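Local structure of aminotransferase, class III (Deinococcus radiodurans, 3I4J) at residues C[45-48]-C[49-52]; C[211-214]-C[215-219]. The protein probably works as a class III transaminase that uses pyridoxal phosphate. The protein carries 1 engineered substitution. All coordinates share one frame; numbering follows the deposited sequence.

Interaction 1. Residues C[45-48]-C[49-52]; sequences HGRA and EVGE
Arg47 and Glu49 lean the same way, side by side, at the first turn of helix 48-60, where Arg47 holds the N-cap position and Glu49 is the second residue of the helix. Their polar ends stop short of each other: Arg47 NH2 lies 4.7 Å from Glu49 OE1, and a water bridges them. It accepts a hydrogen bond from Arg47 NH2 at 2.8 Å and donates one to Glu49 OE1 at 2.9 Å, so guanidinium and carboxylate are linked through solvent. The two chains get there differently. Glu49 is stretched, with CG anti to the backbone N (chi1 -176°) and the rest of the chain extended to the carboxylate; Arg47 is folded at its second and third torsions, which swings the guanidinium group round beside the helix start. Each charge also has a direct mate at the end of helix 300-315: Arg47 NH2 in a salt bridge with Glu316, just past it, and Glu49 OE1 in one with Arg315, its last residue, while Arg47 NH1 gives a hydrogen bond to Ile43 O.

Closer to the backbone the contact is apolar. Val50 turns its CG2 branch to the aliphatic root of Arg47, reaching CB at 3.8 Å, and packs on Ser308 and Ile312 of helix 300-315, the latter also touched by Arg47. Ala48 meets Ala59 of the second subunit, so this turn also borders the dimer interface.

The helix itself starts on the carbonyl of Arg47. Val50 N makes a weak, bent bond to Arg47 O at 3.3 Å, whereas Gly51 N, at 3.3 Å from Arg47 O as well, makes an almost straight one, with an N-H...O angle of 169°.

Interaction 2. Residues C[211-214]-C[215-219]; sequences PGYY and ERVRD
Glu215 folds back over the N-cap residue Gly212 at the start of helix 213-224, the helix of the beta-alpha-beta crossover that joins strands 191-196 and 227-231. A bend at its second torsion (chi2 87°) brings the carboxylate down beside the glycine backbone, with OE1 3.0 Å from Gly212 CA. OE2 is tied to the same residue through a water, which donates to Glu215 OE2 at 2.7 Å and accepts from Gly212 N at 2.9 Å. Ser250 OG is a second partner of OE2. With an alanine here, the bridging water and Ser250 would each lose this carboxylate partner, and the amide of Gly212 would probably be held less firmly at the helix start.

Val217, one turn on from Tyr213, points its CG2 branch at the paired tyrosines: this methyl lies 3.7 Å from Tyr213 CE2 and, more loosely, 4.3 Å from Tyr214 CD1. The two rings are themselves set edge against face, Tyr213 presenting CD2 3.5 Å above the plane of the Tyr214 ring, over its centre. Their hydroxyls both bond to Arg127 NH1, and that of Tyr214 bonds to Pro198 O too; Trp249 meets Tyr214 edge-to-face. Phe228 of strand 227-231 touches both Tyr214 and Val217, so this side of the helix is pressed against the sheet.

Tyr214 also contributes its carbonyl to the i to i+4 hydrogen bonds of the helix, in which Gly212 O and Tyr213 O receive Arg216 N and Val217 N. Arg218 N reaches Tyr214 O at 2.8 Å.

Overall arrangement
Both contacts sit at the start of a helix, but in different parts of the chain. Interaction 1 comes first in sequence, opening helix 48-60; interaction 2 follows far later, opening helix 213-224. Their centres are 39 Å apart, on opposite sides of the chain's centre, and their nearest atoms remain about 27 Å from each other. Residues 45-52 lie against helix 300-315 and the second subunit, whereas residues 211-219 meet no other chain of the assembly and belong to a crossover of the seven-stranded mixed sheet. The two helix starts are thus held independently, one beside the dimer partner, the other against the sheet of its own subunit.

Interaction 1. Residues C[45-48]-C[49-52]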
loop_
_atom_site.group_PDB
_atom_site.type_symbol
_atom_site.label_atom_id
_atom_site.label_comp_id
_atom_site.label_asym_id
_atom_site.label_seq_id
_atom_site.Cartn_x
_atom_site.Cartn_y
_atom_site.Cartn_z
ATOM N N HIS C 45 -2.019 -10.331 -18.862
ATOM C CA HIS C 45 -1.553 -11.251 -17.837
ATOM C C HIS C 45 -0.504 -12.253 -18.309
ATOM O O HIS C 45 -0.423 -12.577 -19.495
ATOM C CB HIS C 45 -2.743 -12.017 -17.259
ATOM C CG HIS C 45 -3.819 -11.134 -16.709
ATOM N ND1 HIS C 45 -4.976 -10.847 -17.400
ATOM C CD2 HIS C 45 -3.905 -10.464 -15.535
ATOM C CE1 HIS C 45 -5.729 -10.039 -16.674
ATOM N NE2 HIS C 45 -5.102 -9.793 -15.539
ATOM N N GLY C 46 0.293 -12.729 -17.357
ATOM C CA GLY C 46 1.313 -13.728 -17.637
ATOM C C GLY C 46 2.596 -13.299 -18.324
ATOM O O GLY C 46 3.236 -14.126 -18.976
ATOM N N ARG C 47 2.988 -12.034 -18.184
ATOM C CA ARG C 47 4.216 -11.557 -18.820
ATOM C C ARG C 47 5.450 -12.112 -18.111
ATOM O O ARG C 47 5.828 -11.636 -17.035
ATOM C CB ARG C 47 4.291 -10.025 -18.810
ATOM C CG ARG C 47 3.034 -9.291 -19.283
ATOM C CD ARG C 47 2.714 -9.458 -20.765
ATOM N NE ARG C 47 3.736 -8.920 -21.657
ATOM C CZ ARG C 47 3.478 -8.183 -22.738
ATOM N NH1 ARG C 47 2.232 -7.872 -23.064
ATOM N NH2 ARG C 47 4.470 -7.788 -23.523
ATOM N N ALA C 48 6.074 -13.122 -18.710
ATOM C CA ALA C 48 7.270 -13.719 -18.129
ATOM C C ALA C 48 8.405 -12.705 -18.101
ATOM O O ALA C 48 9.274 -12.766 -17.232
ATOM C CB ALA C 48 7.684 -14.950 -18.926
ATOM N N GLU C 49 8.394 -11.773 -19.052
ATOM C CA GLU C 49 9.425 -10.746 -19.134
ATOM C C GLU C 49 9.480 -9.929 -17.847
ATOM O O GLU C 49 10.560 -9.645 -17.323
ATOM C CB GLU C 49 9.152 -9.800 -20.304
ATOM C CG GLU C 49 10.237 -8.756 -20.515
ATOM C CD GLU C 49 9.927 -7.816 -21.668
ATOM O OE1 GLU C 49 9.069 -8.162 -22.505
ATOM O OE2 GLU C 49 10.548 -6.738 -21.744
ATOM N N VAL C 50 8.311 -9.545 -17.349
ATOM C CA VAL C 50 8.241 -8.763 -16.122
ATOM C C VAL C 50 8.679 -9.628 -14.948
ATOM O O VAL C 50 9.446 -9.187 -14.089
ATOM C CB VAL C 50 6.809 -8.254 -15.863
ATOM C CG1 VAL C 50 6.776 -7.428 -14.577
ATOM C CG2 VAL C 50 6.338 -7.418 -17.047
ATOM N N GLY C 51 8.186 -10.863 -14.920
ATOM C CA GLY C 51 8.547 -11.778 -13.852
ATOM C C GLY C 51 10.049 -11.970 -13.748
ATOM O O GLY C 51 10.611 -11.973 -12.649
ATOM N N GLU C 52 10.709 -12.120 -14.892
ATOM C CA GLU C 52 12.158 -12.316 -14.907
ATOM C C GLU C 52 12.876 -11.094 -14.344
ATOM O O GLU C 52 13.865 -11.224 -13.626
ATOM C CB GLU C 52 12.657 -12.580 -16.335
ATOM C CG GLU C 52 11.949 -13.710 -17.050
ATOM C CD GLU C 52 11.965 -15.007 -16.269
ATOM O OE1 GLU C 52 13.068 -15.547 -16.028
ATOM O OE2 GLU C 52 10.870 -15.487 -15.898
HETATM O O HOH W 1 6.545 -9.514 -22.910
#

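Interaction 2. Residues C[211-214]-C[215-219]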
loop_
_atom_site.group_PDB
_atom_site.type_symbol
_atom_site.label_atom_id
_atom_site.label_comp_id
_atom_site.label_asym_id
_atom_site.label_seq_id
_atom_site.Cartn_x
_atom_site.Cartn_y
_atom_site.Cartn_z
ATOM N N PRO C 211 -13.139 19.661 -25.739
ATOM C CA PRO C 211 -11.845 20.252 -26.071
ATOM C C PRO C 211 -11.795 21.670 -25.506
ATOM O O PRO C 211 -12.834 22.333 -25.391
ATOM C CB PRO C 211 -11.842 20.228 -27.598
ATOM C CG PRO C 211 -12.618 18.977 -27.902
ATOM C CD PRO C 211 -13.781 19.086 -26.936
ATOM N N GLY C 212 -10.596 22.117 -25.137
ATOM C CA GLY C 212 -10.423 23.452 -24.591
ATOM C C GLY C 212 -10.566 23.575 -23.084
ATOM O O GLY C 212 -10.143 24.574 -22.495
ATOM N N TYR C 213 -11.140 22.556 -22.447
ATOM C CA TYR C 213 -11.362 22.582 -21.002
ATOM C C TYR C 213 -10.091 22.673 -20.155
ATOM O O TYR C 213 -9.916 23.617 -19.383
ATOM C CB TYR C 213 -12.156 21.339 -20.584
ATOM C CG TYR C 213 -12.572 21.305 -19.129
ATOM C CD1 TYR C 213 -13.824 21.773 -18.731
ATOM C CD2 TYR C 213 -11.741 20.737 -18.162
ATOM C CE1 TYR C 213 -14.247 21.663 -17.403
ATOM C CE2 TYR C 213 -12.149 20.626 -16.837
ATOM C CZ TYR C 213 -13.404 21.082 -16.467
ATOM O OH TYR C 213 -13.838 20.909 -15.177
ATOM N N TYR C 214 -9.198 21.696 -20.287
ATOM C CA TYR C 214 -7.991 21.728 -19.475
ATOM C C TYR C 214 -6.999 22.819 -19.839
ATOM O O TYR C 214 -6.194 23.228 -18.999
ATOM C CB TYR C 214 -7.332 20.351 -19.459
ATOM C CG TYR C 214 -8.176 19.364 -18.688
ATOM C CD1 TYR C 214 -8.426 19.548 -17.327
ATOM C CD2 TYR C 214 -8.795 18.296 -19.334
ATOM C CE1 TYR C 214 -9.292 18.685 -16.628
ATOM C CE2 TYR C 214 -9.655 17.437 -18.653
ATOM C CZ TYR C 214 -9.901 17.636 -17.308
ATOM O OH TYR C 214 -10.781 16.797 -16.655
ATOM N N GLU C 215 -7.049 23.293 -21.081
ATOM C CA GLU C 215 -6.167 24.380 -21.485
ATOM C C GLU C 215 -6.563 25.591 -20.639
ATOM O O GLU C 215 -5.705 26.299 -20.104
ATOM C CB GLU C 215 -6.340 24.706 -22.975
ATOM C CG GLU C 215 -5.807 23.637 -23.929
ATOM C CD GLU C 215 -6.809 22.538 -24.243
ATOM O OE1 GLU C 215 -7.836 22.416 -23.542
ATOM O OE2 GLU C 215 -6.559 21.779 -25.199
ATOM N N ARG C 216 -7.872 25.812 -20.511
ATOM C CA ARG C 216 -8.385 26.928 -19.722
ATOM C C ARG C 216 -8.143 26.697 -18.230
ATOM O O ARG C 216 -7.793 27.629 -17.507
ATOM C CB ARG C 216 -9.880 27.143 -20.006
ATOM C CG ARG C 216 -10.531 28.288 -19.213
ATOM C CD ARG C 216 -9.806 29.620 -19.409
ATOM N NE ARG C 216 -9.700 29.976 -20.820
ATOM C CZ ARG C 216 -10.702 30.455 -21.556
ATOM N NH1 ARG C 216 -11.901 30.653 -21.017
ATOM N NH2 ARG C 216 -10.510 30.714 -22.844
ATOM N N VAL C 217 -8.318 25.462 -17.764
ATOM C CA VAL C 217 -8.064 25.153 -16.356
ATOM C C VAL C 217 -6.602 25.462 -16.010
ATOM O O VAL C 217 -6.315 26.076 -14.985
ATOM C CB VAL C 217 -8.342 23.657 -16.040
ATOM C CG1 VAL C 217 -7.754 23.286 -14.672
ATOM C CG2 VAL C 217 -9.839 23.399 -16.042
ATOM N N ARG C 218 -5.685 25.027 -16.870
ATOM C CA ARG C 218 -4.255 25.261 -16.657
ATOM C C ARG C 218 -3.979 26.758 -16.496
ATOM O O ARG C 218 -3.270 27.177 -15.577
ATOM C CB ARG C 218 -3.456 24.708 -17.842
ATOM C CG ARG C 218 -1.960 25.039 -17.841
ATOM C CD ARG C 218 -1.196 24.288 -16.760
ATOM N NE ARG C 218 -1.230 24.959 -15.467
ATOM C CZ ARG C 218 -0.684 24.469 -14.358
ATOM N NH1 ARG C 218 -0.064 23.294 -14.387
ATOM N NH2 ARG C 218 -0.746 25.153 -13.225
ATOM N N ASP C 219 -4.552 27.553 -17.392
ATOM C CA ASP C 219 -4.373 29.001 -17.365
ATOM C C ASP C 219 -4.984 29.640 -16.124
ATOM O O ASP C 219 -4.365 30.494 -15.493
ATOM C CB ASP C 219 -4.965 29.633 -18.629
ATOM C CG ASP C 219 -4.172 29.292 -19.878
ATOM O OD1 ASP C 219 -3.004 28.869 -19.752
ATOM O OD2 ASP C 219 -4.713 29.459 -20.993
HETATM O O HOH W 2 -8.609 20.555 -26.481
#